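Side-chain contact in chorismate mutase and shikimate 5-dehydrogenase fusion protein (Clostridium acetobutylicum, PDB 3FBT), which probably catalyses, through the dehydrogenase part present here, NADPH-linked reduction of 3-dehydroshikimate to shikimate, the whole fusion protein being assigned chorismate mutase activity too: residues I254-E258 and I259-E263. Numbering follows the deposited sequence.
Sequences ISIDE and IIVDE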
loop_
_atom_site.group_PDB
_atom_site.type_symbol
_atom_site.label_atom_id
_atom_site.label_comp_id
_atom_site.label_asym_id
_atom_site.label_seq_id
_atom_site.Cartn_x
_atom_site.Cartn_y
_atom_site.Cartn_z
ATOM N N ILE A 254 -1.671 18.231 9.019
ATOM C CA ILE A 254 -1.943 18.321 10.468
ATOM C C ILE A 254 -0.726 18.948 11.166
ATOM O O ILE A 254 0.296 19.150 10.524
ATOM C CB ILE A 254 -2.163 16.906 11.098
ATOM C CG1 ILE A 254 -1.021 15.933 10.730
ATOM C CG2 ILE A 254 -3.517 16.308 10.707
ATOM C CD1 ILE A 254 -0.992 14.637 11.615
ATOM N N SER A 255 -0.785 19.145 12.489
ATOM C CA SER A 255 0.378 19.535 13.275
ATOM C C SER A 255 0.522 18.547 14.359
ATOM O O SER A 255 -0.454 18.211 14.995
ATOM C CB SER A 255 0.182 20.915 13.901
ATOM O OG SER A 255 -0.239 21.766 12.869
ATOM N N ILE A 256 1.741 18.079 14.590
ATOM C CA ILE A 256 1.987 17.051 15.582
ATOM C C ILE A 256 2.682 17.675 16.785
ATOM O O ILE A 256 3.688 18.317 16.619
ATOM C CB ILE A 256 2.844 15.939 14.979
ATOM C CG1 ILE A 256 2.077 15.298 13.810
ATOM C CG2 ILE A 256 3.175 14.896 16.001
ATOM C CD1 ILE A 256 2.789 14.179 13.219
ATOM N N ASP A 257 2.107 17.495 17.972
ATOM C CA ASP A 257 2.532 18.163 19.204
ATOM C C ASP A 257 3.976 17.856 19.448
ATOM O O ASP A 257 4.426 16.731 19.214
ATOM C CB ASP A 257 1.706 17.651 20.405
ATOM C CG ASP A 257 0.352 18.331 20.515
ATOM O OD1 ASP A 257 0.187 19.399 19.861
ATOM O OD2 ASP A 257 -0.559 17.810 21.250
ATOM N N GLU A 258 4.737 18.830 19.919
ATOM C CA GLU A 258 6.071 18.507 20.396
ATOM C C GLU A 258 6.041 17.354 21.398
ATOM O O GLU A 258 7.030 16.619 21.554
ATOM C CB GLU A 258 6.695 19.705 21.054
ATOM C CG GLU A 258 7.995 19.336 21.733
ATOM C CD GLU A 258 8.777 20.589 22.056
ATOM O OE1 GLU A 258 8.297 21.691 21.635
ATOM O OE2 GLU A 258 9.855 20.472 22.694
ATOM N N ILE A 259 4.891 17.213 22.067
ATOM C CA ILE A 259 4.634 16.205 23.112
ATOM C C ILE A 259 4.617 14.785 22.566
ATOM O O ILE A 259 5.156 13.867 23.144
ATOM C CB ILE A 259 3.191 16.430 23.663
ATOM C CG1 ILE A 259 3.042 17.828 24.273
ATOM C CG2 ILE A 259 2.730 15.254 24.499
ATOM C CD1 ILE A 259 4.132 18.226 25.269
ATOM N N ILE A 260 3.955 14.617 21.435
ATOM C CA ILE A 260 4.041 13.366 20.641
ATOM C C ILE A 260 5.467 13.062 20.197
ATOM O O ILE A 260 5.929 11.909 20.313
ATOM C CB ILE A 260 3.073 13.410 19.438
ATOM C CG1 ILE A 260 1.640 13.423 19.985
ATOM C CG2 ILE A 260 3.268 12.173 18.565
ATOM C CD1 ILE A 260 0.599 14.018 19.035
ATOM N N VAL A 261 6.204 14.092 19.762
ATOM C CA VAL A 261 7.622 13.858 19.385
ATOM C C VAL A 261 8.549 13.306 20.521
ATOM O O VAL A 261 9.202 12.290 20.330
ATOM C CB VAL A 261 8.232 15.028 18.645
ATOM C CG1 VAL A 261 9.648 14.674 18.159
ATOM C CG2 VAL A 261 7.388 15.324 17.466
ATOM N N ASP A 262 8.592 13.957 21.688
ATOM C CA ASP A 262 9.439 13.456 22.805
ATOM C C ASP A 262 9.044 12.070 23.226
ATOM O O ASP A 262 9.873 11.240 23.486
ATOM C CB ASP A 262 9.339 14.369 24.032
ATOM C CG ASP A 262 9.447 15.788 23.668
ATOM O OD1 ASP A 262 10.282 16.130 22.822
ATOM O OD2 ASP A 262 8.667 16.577 24.204
ATOM N N GLU A 263 7.747 11.818 23.252
ATOM C CA GLU A 263 7.220 10.499 23.595
ATOM C C GLU A 263 7.690 9.403 22.622
ATOM O O GLU A 263 8.247 8.323 23.020
ATOM C CB GLU A 263 5.693 10.613 23.655
ATOM C CG GLU A 263 4.989 9.355 24.056
ATOM C CD GLU A 263 3.469 9.543 24.092
ATOM O OE1 GLU A 263 2.772 8.606 24.546
ATOM O OE2 GLU A 263 2.961 10.619 23.660
#
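Ile256 and Ile260 meet because Ile256 holds its CG2 branch opposite its own backbone N, with CG1 turned beside the N (chi1 -62°), and Ile260 adopts the same first torsion. The CG2 methyl of Ile256 sits against both CG2 and CB of Ile260, each 3.7 Å away, at the base of that side chain, and the two chains cross at about a right angle. Beyond it, the CD1 of Ile260 reaches back to 4.0 Å from the CB of Asp257.

Two backbone bonds close the turn that carries these groups. Val261 N donates to Asp257 O at 3.2 Å with an N-H...O angle of 163°, and Asp262 N to Glu258 O at 3.1 Å, just as nearly straight.

Glu258, with CG anti to its backbone N and the chain extended beyond it, crosses Asp262 at a slant. Their closest side-chain approach is Glu258 CG to Asp262 OD2, 3.8 Å, and the carboxylate planes are turned 72° apart. Glu258 OE2 and Asp262 OD2 stand 4.3 Å from each other, a like-charge approach that Lys115 probably offsets, since its NZ forms salt bridges with Glu258 OE2 and Asp262 OD1.

On the apolar side, Ile256 touches Ile27 of helix 19-31, while Val261 packs on Val241 and Ala245. Asp257 occupies the N-cap position without a side-chain capping bond, and the successive i to i+4 bonds mark the first turn of the C-terminal alpha-helix 258-273, packed against helix 237-252 in this shikimate dehydrogenase fold.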